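Local coordinates for cytolethal distending toxin protein B (Haemophilus ducreyi, PDB 1SR4), which probably acts as the DNase I-like nuclease subunit of a three-chain bacterial genotoxin that damages host DNA, at residues N11-S16 / T249-P254; E67-N72 / I84-L89; V112-S117 / A147-R152. One frame throughout, in Å; residues are numbered along the deposited sequence.

Contact 1 joins two loops at neighbouring ends of strands 7-11 and 255-259, which lie side by side in the eight-stranded sheet. Contact 2, the hairpin of strands 67-72 and 81-87, belongs to the same sheet, its centre about 18 Å from that of contact 1. Contact 3 packs helix 147-159 on the loop leaving strand 108-112, an outermost strand of the six-stranded sheet; its centre is about 24 Å from the centre of contact 1 and 23 Å from that of contact 2. Contacts 2 and 3 follow in series within the long loop closed by contact 1. The first two thus belong to one sheet and contact 3 to the other, in a DNase I-like fold whose probable active site lies at contact 1.

Contact 1: N11-S16 / T249-P254; sequences NLQGSS and TSDHFP
CB of Asn11 lies over one face of the His252 ring, toward its rim, 3.8 Å from the centroid, a CH-pi contact, and the amide plane is turned only 15° from the ring. CG of Asn11 stands anti to its backbone N (chi1 -179°), carrying the amide along the imidazole. Gln13 comes to the ring edge instead, its amide nearly perpendicular, with NE2 3.7 Å from CD2 of His252.

Each direct hydrogen bond ties a side chain of one loop to the backbone of the other. Ser250 OG donates to Asn11 O (2.9 Å), and the same hydroxyl accepts from His252 N in an ST turn, a double role that suits serine. Asp251 N gives an almost straight bond to Gln13 OE1 (2.8 Å), reaching it from above the amide plane. Within its own loop, Asn11 OD1 accepts from Gln13 N in an Asx turn.

Two waters complete the join, one between Asn11 N and Phe253 O, the other between Gln13 NE2 and Asp251 OD2.

Beyond the loops, Asn11 ND2 donates to Glu44 and Asp177, while His252 ND1 bonds Asp216. This cluster of carboxylates, amide and Asp-His pair matches the active site of DNase I-like enzymes, so the contact probably holds catalytic groups in place.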
ATOM      1  N   ASN B  11      -1.356  -9.130  -1.582  1.00  6.45           N
ATOM      2  CA  ASN B  11      -1.014 -10.002  -2.689  1.00  8.29           C
ATOM      3  C   ASN B  11      -0.491  -8.991  -3.706  1.00  7.39           C
ATOM      4  O   ASN B  11      -1.244  -8.180  -4.241  1.00  8.56           O
ATOM      5  CB  ASN B  11      -2.245 -10.732  -3.257  1.00  5.48           C
ATOM      6  CG  ASN B  11      -1.873 -11.665  -4.396  1.00  8.23           C
ATOM      7  OD1 ASN B  11      -0.918 -11.402  -5.138  1.00  8.24           O
ATOM      8  ND2 ASN B  11      -2.615 -12.743  -4.550  1.00  6.71           N
ATOM      9  N   LEU B  12       0.810  -9.038  -3.938  1.00  8.84           N
ATOM     10  CA  LEU B  12       1.501  -8.130  -4.835  1.00  7.38           C
ATOM     11  C   LEU B  12       1.265  -8.371  -6.328  1.00  8.62           C
ATOM     12  O   LEU B  12       1.454  -7.457  -7.133  1.00  7.69           O
ATOM     13  CB  LEU B  12       3.005  -8.192  -4.499  1.00  9.23           C
ATOM     14  CG  LEU B  12       4.039  -7.241  -5.125  1.00  9.21           C
ATOM     15  CD1 LEU B  12       5.091  -6.870  -4.062  1.00  7.47           C
ATOM     16  CD2 LEU B  12       4.719  -7.918  -6.354  1.00  6.30           C
ATOM     17  N   GLN B  13       0.851  -9.585  -6.696  1.00  7.55           N
ATOM     18  CA  GLN B  13       0.615  -9.946  -8.104  1.00  8.29           C
ATOM     19  C   GLN B  13       1.815  -9.567  -8.957  1.00  7.56           C
ATOM     20  O   GLN B  13       1.684  -8.887  -9.976  1.00  9.45           O
ATOM     21  CB  GLN B  13      -0.650  -9.261  -8.655  1.00  7.87           C
ATOM     22  CG  GLN B  13      -1.949  -9.727  -7.967  1.00  9.47           C
ATOM     23  CD  GLN B  13      -3.200  -9.301  -8.709  1.00 10.45           C
ATOM     24  OE1 GLN B  13      -3.356  -8.140  -9.078  1.00 12.92           O
ATOM     25  NE2 GLN B  13      -4.105 -10.244  -8.931  1.00 13.05           N
ATOM     26  N   GLY B  14       2.986 -10.039  -8.563  1.00  8.34           N
ATOM     27  CA  GLY B  14       4.186  -9.697  -9.305  1.00 10.20           C
ATOM     28  C   GLY B  14       4.363 -10.461 -10.606  1.00 12.73           C
ATOM     29  O   GLY B  14       3.743 -11.509 -10.806  1.00 14.70           O
ATOM     30  N   SER B  15       5.198  -9.931 -11.498  1.00 11.75           N
ATOM     31  CA  SER B  15       5.493 -10.591 -12.764  1.00 13.41           C
ATOM     32  C   SER B  15       6.794 -10.042 -13.324  1.00 15.22           C
ATOM     33  O   SER B  15       7.370  -9.090 -12.789  1.00 13.64           O
ATOM     34  CB  SER B  15       4.382 -10.365 -13.791  1.00 13.87           C
ATOM     35  OG  SER B  15       4.288  -8.993 -14.122  1.00 15.91           O
ATOM     36  N   SER B  16       7.254 -10.665 -14.404  1.00 16.12           N
ATOM     37  CA  SER B  16       8.472 -10.257 -15.069  1.00 17.16           C
ATOM     38  C   SER B  16       8.339  -8.808 -15.538  1.00 15.57           C
ATOM     39  O   SER B  16       9.298  -8.041 -15.520  1.00 18.04           O
ATOM     40  CB  SER B  16       8.731 -11.167 -16.280  1.00 19.29           C
ATOM     41  OG  SER B  16      10.014 -10.894 -16.815  1.00 26.58           O
ATOM     42  N   THR B 249      -0.697  -0.922  -6.575  1.00  9.47           N
ATOM     43  CA  THR B 249      -0.293  -1.540  -7.832  1.00  9.77           C
ATOM     44  C   THR B 249      -0.659  -3.004  -8.123  1.00  9.95           C
ATOM     45  O   THR B 249       0.028  -3.681  -8.897  1.00  9.74           O
ATOM     46  CB  THR B 249       1.225  -1.345  -8.054  1.00  7.25           C
ATOM     47  OG1 THR B 249       1.953  -1.959  -6.986  1.00  7.37           O
ATOM     48  CG2 THR B 249       1.562   0.132  -8.088  1.00  6.98           C
ATOM     49  N   SER B 250      -1.730  -3.490  -7.503  1.00 10.18           N
ATOM     50  CA  SER B 250      -2.225  -4.838  -7.788  1.00  9.72           C
ATOM     51  C   SER B 250      -3.748  -4.778  -7.619  1.00 10.05           C
ATOM     52  O   SER B 250      -4.294  -3.766  -7.159  1.00  8.60           O
ATOM     53  CB  SER B 250      -1.620  -5.876  -6.839  1.00  9.94           C
ATOM     54  OG  SER B 250      -2.386  -5.973  -5.669  1.00  9.93           O
ATOM     55  N   ASP B 251      -4.445  -5.835  -8.001  1.00  9.25           N
ATOM     56  CA  ASP B 251      -5.898  -5.828  -7.859  1.00  9.99           C
ATOM     57  C   ASP B 251      -6.363  -6.161  -6.431  1.00 10.06           C
ATOM     58  O   ASP B 251      -7.558  -6.237  -6.181  1.00  9.45           O
ATOM     59  CB  ASP B 251      -6.541  -6.804  -8.855  1.00 10.15           C
ATOM     60  CG  ASP B 251      -6.472  -6.309 -10.290  1.00 13.21           C
ATOM     61  OD1 ASP B 251      -6.304  -5.089 -10.505  1.00 14.45           O
ATOM     62  OD2 ASP B 251      -6.605  -7.147 -11.204  1.00 17.31           O
ATOM     63  N   HIS B 252      -5.417  -6.373  -5.510  1.00 11.15           N
ATOM     64  CA  HIS B 252      -5.743  -6.676  -4.119  1.00  9.22           C
ATOM     65  C   HIS B 252      -5.407  -5.472  -3.249  1.00 11.89           C
ATOM     66  O   HIS B 252      -4.434  -4.747  -3.502  1.00 11.81           O
ATOM     67  CB  HIS B 252      -4.937  -7.872  -3.608  1.00 10.57           C
ATOM     68  CG  HIS B 252      -5.344  -9.187  -4.200  1.00 10.23           C
ATOM     69  ND1 HIS B 252      -6.185 -10.066  -3.553  1.00 11.51           N
ATOM     70  CD2 HIS B 252      -5.028  -9.766  -5.384  1.00  9.89           C
ATOM     71  CE1 HIS B 252      -6.372 -11.133  -4.312  1.00 13.20           C
ATOM     72  NE2 HIS B 252      -5.681 -10.976  -5.430  1.00 13.05           N
ATOM     73  N   PHE B 253      -6.209  -5.270  -2.214  1.00 10.44           N
ATOM     74  CA  PHE B 253      -5.986  -4.168  -1.286  1.00 10.22           C
ATOM     75  C   PHE B 253      -5.292  -4.754  -0.054  1.00  9.07           C
ATOM     76  O   PHE B 253      -5.639  -5.845   0.401  1.00 11.36           O
ATOM     77  CB  PHE B 253      -7.334  -3.545  -0.906  1.00  9.83           C
ATOM     78  CG  PHE B 253      -8.000  -2.820  -2.049  1.00 11.50           C
ATOM     79  CD1 PHE B 253      -7.753  -1.469  -2.265  1.00 11.78           C
ATOM     80  CD2 PHE B 253      -8.813  -3.501  -2.938  1.00 12.01           C
ATOM     81  CE1 PHE B 253      -8.302  -0.807  -3.355  1.00 13.76           C
ATOM     82  CE2 PHE B 253      -9.369  -2.855  -4.032  1.00 14.28           C
ATOM     83  CZ  PHE B 253      -9.110  -1.495  -4.239  1.00 13.11           C
ATOM     84  N   PRO B 254      -4.289  -4.052   0.489  1.00  7.99           N
ATOM     85  CA  PRO B 254      -3.612  -4.590   1.669  1.00  9.59           C
ATOM     86  C   PRO B 254      -4.600  -4.597   2.836  1.00  9.03           C
ATOM     87  O   PRO B 254      -5.494  -3.754   2.911  1.00  9.26           O
ATOM     88  CB  PRO B 254      -2.437  -3.624   1.868  1.00 10.27           C
ATOM     89  CG  PRO B 254      -2.959  -2.336   1.334  1.00  9.93           C
ATOM     90  CD  PRO B 254      -3.732  -2.749   0.092  1.00  7.29           C
TER
HETATM   91  O   HOH W   1      -4.071  -8.324  -0.399  1.00  8.78           O
HETATM   92  O   HOH W   2      -6.752  -9.806 -10.171  1.00 14.50           O

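Contact 2: E67-N72 / I84-L89; sequences EEYTWN and IYYSRL
Glu68 OE2 is gripped by three groups: the hydroxyl of Tyr85, which donates to it over 2.7 Å on the anti lone pair, Arg57 in a salt bridge, and Gln105 NE2. The tyrosine OH is also hydrogen-bonded to Ala106 N. With chi1 at -178° the Glu68 chain swings away from its own N and runs alongside the phenol, CG 3.5 Å from CE1 of Tyr85. A long acidic chain suits a place where a buried carboxylate must reach both a hydroxyl and an arginine.

The backbones form an antiparallel ladder. Glu67 and Tyr86 exchange two N-H...O bonds, as do Tyr69 and Ile84, while Glu68 and Tyr85 between them are a non-hydrogen-bonded pair.

The opposite face carries Glu67, Tyr69, Ile84 and Tyr86. Glu67 lies alongside Tyr86 and points the same way. CE2 of Tyr69 lies 4.0 Å from CD2 of Tyr86, and CD1 of Ile84 packs against CB of Trp71 (3.8 Å). The hydroxyl of Tyr86 bonds Gly46 O.

Next to this hairpin, strand 53-54 pairs with 67-72, and strand 98-102 pairs with 81-87 and supplies Ala99 and Val101 to Ile84. Trp71 packs against Asn24, Val27 and Arg28 of helix 20-31.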
ATOM      1  N   GLU B  67      14.493 -18.684   2.584  1.00 20.44           N
ATOM      2  CA  GLU B  67      15.754 -17.998   2.827  1.00 19.04           C
ATOM      3  C   GLU B  67      15.532 -16.690   3.563  1.00 16.27           C
ATOM      4  O   GLU B  67      14.453 -16.099   3.487  1.00 15.71           O
ATOM      5  CB  GLU B  67      16.453 -17.708   1.496  1.00 21.28           C
ATOM      6  CG  GLU B  67      16.771 -18.930   0.664  1.00 26.80           C
ATOM      7  CD  GLU B  67      17.173 -18.561  -0.754  1.00 31.09           C
ATOM      8  OE1 GLU B  67      16.398 -17.857  -1.439  1.00 31.57           O
ATOM      9  OE2 GLU B  67      18.265 -18.972  -1.189  1.00 34.70           O
ATOM     10  N   GLU B  68      16.558 -16.239   4.270  1.00 13.38           N
ATOM     11  CA  GLU B  68      16.478 -14.987   5.010  1.00 13.06           C
ATOM     12  C   GLU B  68      17.280 -13.886   4.308  1.00 13.02           C
ATOM     13  O   GLU B  68      18.406 -14.122   3.858  1.00 13.79           O
ATOM     14  CB  GLU B  68      17.016 -15.186   6.422  1.00 12.06           C
ATOM     15  CG  GLU B  68      16.938 -13.949   7.313  1.00 12.23           C
ATOM     16  CD  GLU B  68      17.695 -14.152   8.618  1.00 11.69           C
ATOM     17  OE1 GLU B  68      18.930 -14.282   8.563  1.00 12.50           O
ATOM     18  OE2 GLU B  68      17.070 -14.195   9.695  1.00 13.96           O
ATOM     19  N   TYR B  69      16.692 -12.691   4.213  1.00 11.90           N
ATOM     20  CA  TYR B  69      17.338 -11.530   3.601  1.00 10.49           C
ATOM     21  C   TYR B  69      17.130 -10.328   4.515  1.00 11.71           C
ATOM     22  O   TYR B  69      16.272 -10.353   5.397  1.00  9.18           O
ATOM     23  CB  TYR B  69      16.680 -11.170   2.258  1.00 10.92           C
ATOM     24  CG  TYR B  69      16.916 -12.143   1.133  1.00 12.68           C
ATOM     25  CD1 TYR B  69      17.801 -11.838   0.091  1.00 13.62           C
ATOM     26  CD2 TYR B  69      16.257 -13.365   1.105  1.00 12.52           C
ATOM     27  CE1 TYR B  69      18.016 -12.747  -0.958  1.00 17.52           C
ATOM     28  CE2 TYR B  69      16.462 -14.274   0.072  1.00 17.35           C
ATOM     29  CZ  TYR B  69      17.342 -13.963  -0.955  1.00 17.56           C
ATOM     30  OH  TYR B  69      17.557 -14.883  -1.956  1.00 21.78           O
ATOM     31  N   THR B  70      17.930  -9.287   4.301  1.00 11.42           N
ATOM     32  CA  THR B  70      17.732  -8.028   5.002  1.00 11.89           C
ATOM     33  C   THR B  70      17.511  -7.023   3.864  1.00 12.13           C
ATOM     34  O   THR B  70      18.017  -7.190   2.741  1.00 11.89           O
ATOM     35  CB  THR B  70      18.940  -7.572   5.874  1.00 12.95           C
ATOM     36  OG1 THR B  70      20.113  -7.443   5.066  1.00 13.84           O
ATOM     37  CG2 THR B  70      19.178  -8.558   7.029  1.00 15.52           C
ATOM     38  N   TRP B  71      16.735  -5.990   4.148  1.00 11.39           N
ATOM     39  CA  TRP B  71      16.420  -4.989   3.148  1.00 10.44           C
ATOM     40  C   TRP B  71      16.369  -3.656   3.867  1.00  9.84           C
ATOM     41  O   TRP B  71      15.697  -3.529   4.885  1.00 10.06           O
ATOM     42  CB  TRP B  71      15.069  -5.331   2.516  1.00  9.48           C
ATOM     43  CG  TRP B  71      14.573  -4.349   1.505  1.00 11.41           C
ATOM     44  CD1 TRP B  71      15.308  -3.664   0.587  1.00 12.39           C
ATOM     45  CD2 TRP B  71      13.205  -4.000   1.268  1.00 12.51           C
ATOM     46  NE1 TRP B  71      14.487  -2.907  -0.214  1.00 13.16           N
ATOM     47  CE2 TRP B  71      13.188  -3.097   0.183  1.00 13.37           C
ATOM     48  CE3 TRP B  71      11.993  -4.369   1.864  1.00 12.98           C
ATOM     49  CZ2 TRP B  71      12.001  -2.552  -0.320  1.00 14.05           C
ATOM     50  CZ3 TRP B  71      10.809  -3.830   1.364  1.00 14.24           C
ATOM     51  CH2 TRP B  71      10.826  -2.929   0.280  1.00 14.67           C
ATOM     52  N   ASN B  72      17.092  -2.676   3.342  1.00  9.21           N
ATOM     53  CA  ASN B  72      17.155  -1.360   3.965  1.00  9.14           C
ATOM     54  C   ASN B  72      16.133  -0.402   3.372  1.00  9.00           C
ATOM     55  O   ASN B  72      16.263   0.013   2.226  1.00 11.09           O
ATOM     56  CB  ASN B  72      18.569  -0.785   3.811  1.00  8.67           C
ATOM     57  CG  ASN B  72      18.739   0.541   4.531  1.00  9.43           C
ATOM     58  OD1 ASN B  72      17.831   0.994   5.244  1.00  9.33           O
ATOM     59  ND2 ASN B  72      19.903   1.171   4.351  1.00  8.98           N
ATOM     60  N   ILE B  84      13.487 -10.270   5.502  1.00  9.64           N
ATOM     61  CA  ILE B  84      12.498 -10.828   4.589  1.00  9.98           C
ATOM     62  C   ILE B  84      12.738 -12.331   4.528  1.00 10.32           C
ATOM     63  O   ILE B  84      13.858 -12.758   4.255  1.00 10.09           O
ATOM     64  CB  ILE B  84      12.598 -10.319   3.122  1.00 11.21           C
ATOM     65  CG1 ILE B  84      12.495  -8.785   3.055  1.00 11.81           C
ATOM     66  CG2 ILE B  84      11.443 -10.956   2.298  1.00  8.22           C
ATOM     67  CD1 ILE B  84      12.683  -8.198   1.623  1.00 11.84           C
ATOM     68  N   TYR B  85      11.698 -13.126   4.790  1.00 10.20           N
ATOM     69  CA  TYR B  85      11.792 -14.592   4.707  1.00  9.62           C
ATOM     70  C   TYR B  85      11.080 -14.905   3.393  1.00 10.08           C
ATOM     71  O   TYR B  85       9.891 -14.633   3.221  1.00  8.44           O
ATOM     72  CB  TYR B  85      11.132 -15.219   5.921  1.00  9.47           C
ATOM     73  CG  TYR B  85      11.926 -14.882   7.155  1.00 10.45           C
ATOM     74  CD1 TYR B  85      13.089 -15.596   7.469  1.00  8.14           C
ATOM     75  CD2 TYR B  85      11.610 -13.759   7.927  1.00  9.32           C
ATOM     76  CE1 TYR B  85      13.926 -15.193   8.512  1.00  9.25           C
ATOM     77  CE2 TYR B  85      12.442 -13.349   8.976  1.00  9.18           C
ATOM     78  CZ  TYR B  85      13.605 -14.070   9.258  1.00 12.20           C
ATOM     79  OH  TYR B  85      14.477 -13.633  10.250  1.00 13.03           O
ATOM     80  N   TYR B  86      11.845 -15.452   2.463  1.00  9.45           N
ATOM     81  CA  TYR B  86      11.396 -15.682   1.094  1.00 11.39           C
ATOM     82  C   TYR B  86      11.339 -17.150   0.670  1.00 10.78           C
ATOM     83  O   TYR B  86      12.314 -17.888   0.812  1.00 11.42           O
ATOM     84  CB  TYR B  86      12.365 -14.886   0.212  1.00  9.32           C
ATOM     85  CG  TYR B  86      12.195 -14.938  -1.289  1.00  9.31           C
ATOM     86  CD1 TYR B  86      11.008 -14.527  -1.899  1.00  8.80           C
ATOM     87  CD2 TYR B  86      13.282 -15.261  -2.108  1.00 10.22           C
ATOM     88  CE1 TYR B  86      10.907 -14.422  -3.290  1.00  9.77           C
ATOM     89  CE2 TYR B  86      13.193 -15.159  -3.508  1.00 10.20           C
ATOM     90  CZ  TYR B  86      12.002 -14.734  -4.088  1.00  9.80           C
ATOM     91  OH  TYR B  86      11.919 -14.607  -5.463  1.00  9.32           O
ATOM     92  N   SER B  87      10.193 -17.561   0.151  1.00 11.44           N
ATOM     93  CA  SER B  87      10.014 -18.923  -0.315  1.00 12.14           C
ATOM     94  C   SER B  87       9.764 -18.829  -1.817  1.00 13.36           C
ATOM     95  O   SER B  87       8.668 -18.489  -2.255  1.00 11.83           O
ATOM     96  CB  SER B  87       8.827 -19.567   0.393  1.00 12.98           C
ATOM     97  OG  SER B  87       8.562 -20.839  -0.164  1.00 18.27           O
ATOM     98  N   ARG B  88      10.796 -19.108  -2.605  1.00 13.05           N
ATOM     99  CA  ARG B  88      10.681 -19.009  -4.051  1.00 13.58           C
ATOM    100  C   ARG B  88      10.106 -20.304  -4.629  1.00 14.57           C
ATOM    101  O   ARG B  88      10.823 -21.115  -5.213  1.00 13.81           O
ATOM    102  CB  ARG B  88      12.057 -18.706  -4.644  1.00 15.42           C
ATOM    103  CG  ARG B  88      12.061 -18.387  -6.121  1.00 18.45           C
ATOM    104  CD  ARG B  88      13.491 -18.181  -6.625  1.00 26.12           C
ATOM    105  NE  ARG B  88      13.510 -18.029  -8.077  1.00 32.99           N
ATOM    106  CZ  ARG B  88      13.479 -19.041  -8.945  1.00 35.87           C
ATOM    107  NH1 ARG B  88      13.444 -20.296  -8.514  1.00 36.20           N
ATOM    108  NH2 ARG B  88      13.457 -18.793 -10.249  1.00 36.89           N
ATOM    109  N   LEU B  89       8.804 -20.482  -4.447  1.00 13.47           N
ATOM    110  CA  LEU B  89       8.091 -21.665  -4.918  1.00 15.04           C
ATOM    111  C   LEU B  89       7.969 -21.788  -6.434  1.00 16.01           C
ATOM    112  O   LEU B  89       8.049 -22.897  -6.982  1.00 16.97           O
ATOM    113  CB  LEU B  89       6.680 -21.679  -4.318  1.00 14.03           C
ATOM    114  CG  LEU B  89       6.600 -21.644  -2.788  1.00 15.07           C
ATOM    115  CD1 LEU B  89       5.153 -21.441  -2.344  1.00 15.92           C
ATOM    116  CD2 LEU B  89       7.167 -22.928  -2.220  1.00 14.13           C
TER
HETATM  117  O   HOH W   3      13.301 -19.262  -1.420  1.00 13.11           O

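Contact 3: V112-S117 / A147-R152; sequences VHSDSS and AVSLIR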
ATOM      1  N   VAL B 112       4.223 -25.697   6.370  1.00 16.45           N
ATOM      2  CA  VAL B 112       3.177 -26.692   6.583  1.00 16.63           C
ATOM      3  C   VAL B 112       2.375 -26.897   5.305  1.00 17.29           C
ATOM      4  O   VAL B 112       1.868 -25.935   4.712  1.00 16.94           O
ATOM      5  CB  VAL B 112       2.229 -26.272   7.723  1.00 16.25           C
ATOM      6  CG1 VAL B 112       1.196 -27.364   7.991  1.00 14.25           C
ATOM      7  CG2 VAL B 112       3.033 -26.018   8.984  1.00 17.33           C
ATOM      8  N   HIS B 113       2.286 -28.153   4.870  1.00 17.37           N
ATOM      9  CA  HIS B 113       1.546 -28.491   3.661  1.00 17.78           C
ATOM     10  C   HIS B 113       0.106 -28.833   3.971  1.00 17.46           C
ATOM     11  O   HIS B 113      -0.231 -29.166   5.113  1.00 17.30           O
ATOM     12  CB  HIS B 113       2.193 -29.687   2.953  1.00 18.38           C
ATOM     13  CG  HIS B 113       3.552 -29.395   2.401  1.00 20.55           C
ATOM     14  ND1 HIS B 113       4.697 -29.463   3.165  1.00 21.58           N
ATOM     15  CD2 HIS B 113       3.941 -28.979   1.171  1.00 20.30           C
ATOM     16  CE1 HIS B 113       5.733 -29.098   2.431  1.00 23.24           C
ATOM     17  NE2 HIS B 113       5.302 -28.798   1.217  1.00 21.91           N
ATOM     18  N   SER B 114      -0.744 -28.742   2.952  1.00 17.49           N
ATOM     19  CA  SER B 114      -2.148 -29.104   3.093  1.00 16.92           C
ATOM     20  C   SER B 114      -2.188 -30.590   2.692  1.00 18.28           C
ATOM     21  O   SER B 114      -1.139 -31.180   2.464  1.00 15.88           O
ATOM     22  CB  SER B 114      -3.004 -28.265   2.150  1.00 16.46           C
ATOM     23  OG  SER B 114      -2.484 -28.306   0.828  1.00 16.79           O
ATOM     24  N   ASP B 115      -3.376 -31.181   2.603  1.00 19.61           N
ATOM     25  CA  ASP B 115      -3.495 -32.593   2.231  1.00 21.82           C
ATOM     26  C   ASP B 115      -2.944 -32.899   0.841  1.00 22.18           C
ATOM     27  O   ASP B 115      -3.086 -32.104  -0.089  1.00 19.39           O
ATOM     28  CB  ASP B 115      -4.958 -33.054   2.268  1.00 21.39           C
ATOM     29  CG  ASP B 115      -5.452 -33.352   3.676  1.00 25.71           C
ATOM     30  OD1 ASP B 115      -4.615 -33.462   4.599  1.00 26.01           O
ATOM     31  OD2 ASP B 115      -6.684 -33.490   3.854  1.00 29.39           O
ATOM     32  N   SER B 116      -2.323 -34.069   0.708  1.00 23.37           N
ATOM     33  CA  SER B 116      -1.778 -34.501  -0.573  1.00 24.11           C
ATOM     34  C   SER B 116      -2.888 -34.487  -1.613  1.00 21.93           C
ATOM     35  O   SER B 116      -4.005 -34.922  -1.347  1.00 22.06           O
ATOM     36  CB  SER B 116      -1.203 -35.920  -0.461  1.00 27.51           C
ATOM     37  OG  SER B 116       0.004 -35.919   0.289  1.00 31.79           O
ATOM     38  N   SER B 117      -2.585 -33.979  -2.797  1.00 21.47           N
ATOM     39  CA  SER B 117      -3.586 -33.924  -3.858  1.00 20.47           C
ATOM     40  C   SER B 117      -2.862 -33.733  -5.175  1.00 20.28           C
ATOM     41  O   SER B 117      -1.695 -33.344  -5.180  1.00 19.42           O
ATOM     42  CB  SER B 117      -4.551 -32.753  -3.619  1.00 20.05           C
ATOM     43  OG  SER B 117      -3.986 -31.529  -4.061  1.00 19.86           O
ATOM     44  N   ALA B 147      -7.659 -24.919   1.667  1.00 13.83           N
ATOM     45  CA  ALA B 147      -7.625 -24.177   2.928  1.00 14.71           C
ATOM     46  C   ALA B 147      -7.967 -24.906   4.227  1.00 15.92           C
ATOM     47  O   ALA B 147      -7.308 -24.706   5.251  1.00 13.78           O
ATOM     48  CB  ALA B 147      -8.492 -22.929   2.794  1.00 15.72           C
ATOM     49  N   VAL B 148      -8.994 -25.744   4.208  1.00 15.79           N
ATOM     50  CA  VAL B 148      -9.366 -26.438   5.430  1.00 16.80           C
ATOM     51  C   VAL B 148      -8.287 -27.397   5.931  1.00 16.93           C
ATOM     52  O   VAL B 148      -7.959 -27.378   7.126  1.00 17.17           O
ATOM     53  CB  VAL B 148     -10.715 -27.188   5.262  1.00 16.63           C
ATOM     54  CG1 VAL B 148     -10.926 -28.159   6.424  1.00 15.82           C
ATOM     55  CG2 VAL B 148     -11.860 -26.173   5.222  1.00 15.93           C
ATOM     56  N   SER B 149      -7.734 -28.233   5.046  1.00 16.41           N
ATOM     57  CA  SER B 149      -6.686 -29.162   5.487  1.00 15.89           C
ATOM     58  C   SER B 149      -5.402 -28.410   5.830  1.00 14.54           C
ATOM     59  O   SER B 149      -4.622 -28.853   6.676  1.00 14.26           O
ATOM     60  CB  SER B 149      -6.412 -30.267   4.438  1.00 17.21           C
ATOM     61  OG  SER B 149      -5.864 -29.773   3.241  1.00 17.67           O
ATOM     62  N   LEU B 150      -5.183 -27.261   5.200  1.00 14.42           N
ATOM     63  CA  LEU B 150      -3.993 -26.462   5.508  1.00 16.39           C
ATOM     64  C   LEU B 150      -4.117 -25.957   6.956  1.00 16.20           C
ATOM     65  O   LEU B 150      -3.188 -26.091   7.746  1.00 17.26           O
ATOM     66  CB  LEU B 150      -3.865 -25.273   4.547  1.00 17.18           C
ATOM     67  CG  LEU B 150      -2.582 -24.435   4.657  1.00 18.97           C
ATOM     68  CD1 LEU B 150      -1.372 -25.323   4.421  1.00 18.16           C
ATOM     69  CD2 LEU B 150      -2.606 -23.296   3.636  1.00 17.07           C
ATOM     70  N   ILE B 151      -5.273 -25.393   7.298  1.00 15.10           N
ATOM     71  CA  ILE B 151      -5.525 -24.888   8.648  1.00 16.16           C
ATOM     72  C   ILE B 151      -5.444 -26.045   9.665  1.00 16.48           C
ATOM     73  O   ILE B 151      -4.822 -25.914  10.722  1.00 16.39           O
ATOM     74  CB  ILE B 151      -6.936 -24.223   8.745  1.00 17.23           C
ATOM     75  CG1 ILE B 151      -7.036 -23.043   7.762  1.00 18.52           C
ATOM     76  CG2 ILE B 151      -7.216 -23.763  10.186  1.00 14.95           C
ATOM     77  CD1 ILE B 151      -5.941 -22.049   7.903  1.00 22.10           C
ATOM     78  N   ARG B 152      -6.076 -27.176   9.345  1.00 16.30           N
ATOM     79  CA  ARG B 152      -6.034 -28.339  10.228  1.00 16.33           C
ATOM     80  C   ARG B 152      -4.600 -28.810  10.468  1.00 17.15           C
ATOM     81  O   ARG B 152      -4.219 -29.101  11.608  1.00 17.72           O
ATOM     82  CB  ARG B 152      -6.873 -29.493   9.653  1.00 19.39           C
ATOM     83  CG  ARG B 152      -6.726 -30.810  10.442  1.00 26.41           C
ATOM     84  CD  ARG B 152      -7.571 -31.938   9.855  1.00 30.17           C
ATOM     85  NE  ARG B 152      -7.355 -32.094   8.418  1.00 35.32           N
ATOM     86  CZ  ARG B 152      -6.193 -32.432   7.866  1.00 36.22           C
ATOM     87  NH1 ARG B 152      -5.137 -32.657   8.633  1.00 37.89           N
ATOM     88  NH2 ARG B 152      -6.081 -32.530   6.547  1.00 36.16           N
TER
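The loop 112-117 leaves its strand and passes close over the first turns of helix 147-159, the CA atoms of Ser114 and Leu150 coming within 4.0 Å. So near an approach suits a small residue, and Ser114 lays its CB 3.9 Å from CB of Leu150, its own hydroxyl bonding Ser121.

Ser149 makes the central polar link. Its OG accepts a nearly straight bond (175°) from Asp115 N over 2.9 Å, and is also in a weak hydrogen bond with Asp146 O. A chi1 of 66° sets this hydroxyl between the backbone N and the carbonyl carbon, facing the loop. CB of Ser149 lies over one face of the Asp115 carboxylate, 3.3 Å from OD2.

Asp115 then reaches on to Arg152. The arginine chain, extended at first, bends at chi3 (51°), and its NH2 meets OD1 of Asp115 at 2.6 Å in a salt bridge, with OD2 also close (2.9 Å from NH2). OD1 lies near the guanidinium plane and is met on its syn side, though well out of the carboxylate plane.

On the inner side Leu150 turns its CD1 to Val112 O (3.3 Å) and packs on Val137, as Val112 does on Phe135, both of strand 132-138.

The chemistry is thus divided: apolar contact on the buried side, and on the more exposed side a neutral hydrogen bond at Ser149 and a charged Asp115-Arg152 pair, with Asn153 ND2 bonding His113 O.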